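Local coordinates for acetyltransferase (Klebsiella pneumoniae, PDB 5XUN), which probably transfers the acetyl group of acetyl-CoA to glycyl-tRNA(Gly), acting as the toxin of a type II toxin-antitoxin system, at residues L60-L65 / R96-K101. The protein carries 1 engineered substitution. Sequence-based numbering, arbitrary orientation.
Sequences LGYYTL and RLAIDK. With ACO (acetyl coenzyme *a), chain E.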
# COMPACT_ATOMS: atom_id res chain seq x y z
N LEU B 60 0.46 16.84 -19.72
CA LEU B 60 0.88 18.08 -19.10
C LEU B 60 1.31 17.91 -17.65
O LEU B 60 1.78 18.88 -17.04
CB LEU B 60 -0.24 19.13 -19.19
CG LEU B 60 -0.54 19.76 -20.56
CD1 LEU B 60 0.72 20.37 -21.16
CD2 LEU B 60 -1.19 18.80 -21.54
N GLY B 61 1.14 16.72 -17.08
CA GLY B 61 1.62 16.44 -15.74
C GLY B 61 1.40 14.98 -15.41
O GLY B 61 0.66 14.28 -16.10
N TYR B 62 2.08 14.53 -14.36
CA TYR B 62 1.94 13.13 -13.96
C TYR B 62 2.35 12.96 -12.51
O TYR B 62 3.01 13.83 -11.94
CB TYR B 62 2.77 12.22 -14.88
CG TYR B 62 4.26 12.19 -14.57
CD1 TYR B 62 5.13 13.15 -15.11
CD2 TYR B 62 4.79 11.20 -13.77
CE1 TYR B 62 6.49 13.11 -14.82
CE2 TYR B 62 6.13 11.16 -13.49
CZ TYR B 62 6.98 12.11 -14.02
OH TYR B 62 8.32 12.04 -13.71
N TYR B 63 1.96 11.83 -11.92
CA TYR B 63 2.44 11.46 -10.59
C TYR B 63 2.46 9.95 -10.44
O TYR B 63 1.81 9.23 -11.21
CB TYR B 63 1.61 12.12 -9.47
CG TYR B 63 0.22 11.56 -9.20
CD1 TYR B 63 0.05 10.41 -8.44
CD2 TYR B 63 -0.91 12.22 -9.67
CE1 TYR B 63 -1.22 9.92 -8.17
CE2 TYR B 63 -2.18 11.73 -9.40
CZ TYR B 63 -2.33 10.58 -8.65
OH TYR B 63 -3.59 10.10 -8.38
N THR B 64 3.22 9.46 -9.45
CA THR B 64 3.34 8.02 -9.19
C THR B 64 3.11 7.71 -7.71
O THR B 64 3.47 8.49 -6.83
CB THR B 64 4.73 7.48 -9.59
OG1 THR B 64 5.72 7.96 -8.67
CG2 THR B 64 5.11 7.94 -10.98
N LEU B 65 2.54 6.52 -7.45
CA LEU B 65 2.26 6.05 -6.10
C LEU B 65 2.84 4.66 -5.89
O LEU B 65 2.71 3.79 -6.75
CB LEU B 65 0.74 6.00 -5.83
CG LEU B 65 0.03 7.35 -5.96
CD1 LEU B 65 -1.48 7.22 -5.84
CD2 LEU B 65 0.58 8.30 -4.93
N ARG B 96 6.79 10.78 -7.19
CA ARG B 96 7.05 11.86 -8.13
C ARG B 96 5.76 12.59 -8.41
O ARG B 96 4.68 11.99 -8.46
CB ARG B 96 7.58 11.33 -9.46
CG ARG B 96 9.00 10.89 -9.42
CD ARG B 96 9.23 9.87 -10.48
NE ARG B 96 10.38 9.06 -10.11
CZ ARG B 96 10.31 7.97 -9.37
NH1 ARG B 96 9.13 7.56 -8.92
NH2 ARG B 96 11.41 7.31 -9.08
N LEU B 97 5.89 13.90 -8.65
CA LEU B 97 4.79 14.73 -9.10
C LEU B 97 5.40 15.86 -9.93
O LEU B 97 6.38 16.47 -9.51
CB LEU B 97 4.00 15.30 -7.93
CG LEU B 97 3.01 16.41 -8.31
CD1 LEU B 97 1.75 15.78 -8.81
CD2 LEU B 97 2.73 17.35 -7.14
N ALA B 98 4.83 16.11 -11.11
CA ALA B 98 5.40 17.12 -12.00
C ALA B 98 4.31 17.68 -12.89
O ALA B 98 3.44 16.94 -13.36
CB ALA B 98 6.54 16.55 -12.85
N ILE B 99 4.37 18.99 -13.12
CA ILE B 99 3.48 19.71 -14.03
C ILE B 99 4.34 20.37 -15.09
O ILE B 99 5.41 20.90 -14.79
CB ILE B 99 2.63 20.76 -13.27
CG1 ILE B 99 1.72 20.09 -12.25
CG2 ILE B 99 1.81 21.59 -14.24
CD1 ILE B 99 0.52 19.41 -12.86
N ASP B 100 3.89 20.33 -16.34
CA ASP B 100 4.64 20.97 -17.42
C ASP B 100 4.66 22.49 -17.26
O ASP B 100 3.67 23.11 -16.86
CB ASP B 100 4.06 20.60 -18.78
CG ASP B 100 4.85 21.21 -19.92
OD1 ASP B 100 5.98 20.74 -20.17
OD2 ASP B 100 4.35 22.16 -20.56
N LYS B 101 5.81 23.10 -17.59
CA LYS B 101 6.01 24.54 -17.44
C LYS B 101 4.90 25.34 -18.11
O LYS B 101 4.47 26.37 -17.59
CB LYS B 101 7.35 24.96 -18.04
CG LYS B 101 8.60 24.63 -17.24
CD LYS B 101 9.83 25.10 -18.04
CE LYS B 101 11.13 25.03 -17.25
NZ LYS B 101 11.24 26.12 -16.24
N1A ACO E . -5.92 27.10 -7.17
C2A ACO E . -4.74 27.10 -6.51
N3A ACO E . -3.68 27.86 -6.85
C4A ACO E . -3.74 28.69 -7.92
C5A ACO E . -5.00 28.74 -8.70
C6A ACO E . -6.12 27.88 -8.26
N6A ACO E . -7.30 27.88 -8.93
N7A ACO E . -4.82 29.63 -9.69
C8A ACO E . -3.55 30.09 -9.57
N9A ACO E . -2.91 29.56 -8.51
C1B ACO E . -1.50 29.89 -8.15
C2B ACO E . -1.31 30.44 -6.74
O2B ACO E . -1.15 31.86 -6.78
C3B ACO E . -0.04 29.76 -6.24
O3B ACO E . 1.08 30.61 -6.48
P3B ACO E . 2.34 30.67 -5.48
O7A ACO E . 1.91 31.62 -4.39
O8A ACO E . 2.53 29.25 -5.02
O9A ACO E . 3.46 31.19 -6.35
C4B ACO E . 0.12 28.53 -7.12
O4B ACO E . -0.71 28.70 -8.27
C5B ACO E . -0.26 27.22 -6.43
O5B ACO E . 0.58 26.19 -6.94
P1A ACO E . 0.11 25.22 -8.15
O1A ACO E . -0.20 26.06 -9.36
O2A ACO E . -0.90 24.23 -7.65
O3A ACO E . 1.48 24.43 -8.39
P2A ACO E . 2.09 24.18 -9.86
O4A ACO E . 0.99 23.89 -10.84
O5A ACO E . 3.11 25.26 -10.16
O6A ACO E . 2.88 22.81 -9.54
CBP ACO E . 4.90 21.74 -8.93
CCP ACO E . 3.89 22.81 -8.54
CDP ACO E . 4.18 20.44 -9.26
CEP ACO E . 5.88 21.53 -7.78
CAP ACO E . 5.62 22.32 -10.14
OAP ACO E . 6.33 23.49 -9.72
C9P ACO E . 6.61 21.35 -10.73
O9P ACO E . 6.26 20.51 -11.55
N8P ACO E . 7.86 21.51 -10.33
C7P ACO E . 8.98 20.91 -11.02
C6P ACO E . 9.15 19.44 -10.64
C5P ACO E . 9.00 19.31 -9.14
O5P ACO E . 9.80 19.85 -8.39
N4P ACO E . 7.96 18.60 -8.73
C3P ACO E . 7.62 18.47 -7.33
C2P ACO E . 8.54 17.51 -6.59
S1P ACO E . 7.65 16.02 -6.30
C ACO E . 8.57 15.48 -5.03
O ACO E . 9.33 16.29 -4.51
CH3 ACO E . 8.45 14.05 -4.59
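In the central sheet of this GNAT fold, strand 59-71 pairs antiparallel with strand 88-99, whose far edge receives acetyl-CoA. Over 60-65 and 96-99 the strand axes come within 4.7 Å, their N-to-C directions 174° apart. Y62 and A98 form a hydrogen-bonded pair: Y62 N reaches A98 O at 2.9 Å and A98 N returns to Y62 O at 3.0 Å, each donor nearly in line with the acceptor's C=O. L60 and G61 form a classic beta bulge facing L50, and L60 O still accepts D100 N at 2.7 Å. On the sheet face carrying Y63, L97 and I99, L97 CD1 packs against Y63 CB at 3.7 Å, and helix 108-126 covers the group, H115 bonding the Y63 hydroxyl. On the other face Y62 CG lies between the backbone N and the carbonyl carbon (chi1 78°), directing the ring obliquely past A98 CB (4.0 Å from CE1) toward helix 26-34, where L28 O bonds its hydroxyl. The extended R96 chain passes that hydroxyl and brings NH1, edge-on, to T64 OG1 in a weak bond, while F31 forms a cation-pi contact with R96. The A98 amide and carbonyl serve strand 59-71, whereas I99 N donates to O9P of acetyl-CoA at 2.9 Å and L97 O accepts its N4P at 2.8 Å. These two bonds hold the pantetheine arm alongside like a neighbouring strand, while those to 59-71 fix the strand presenting them.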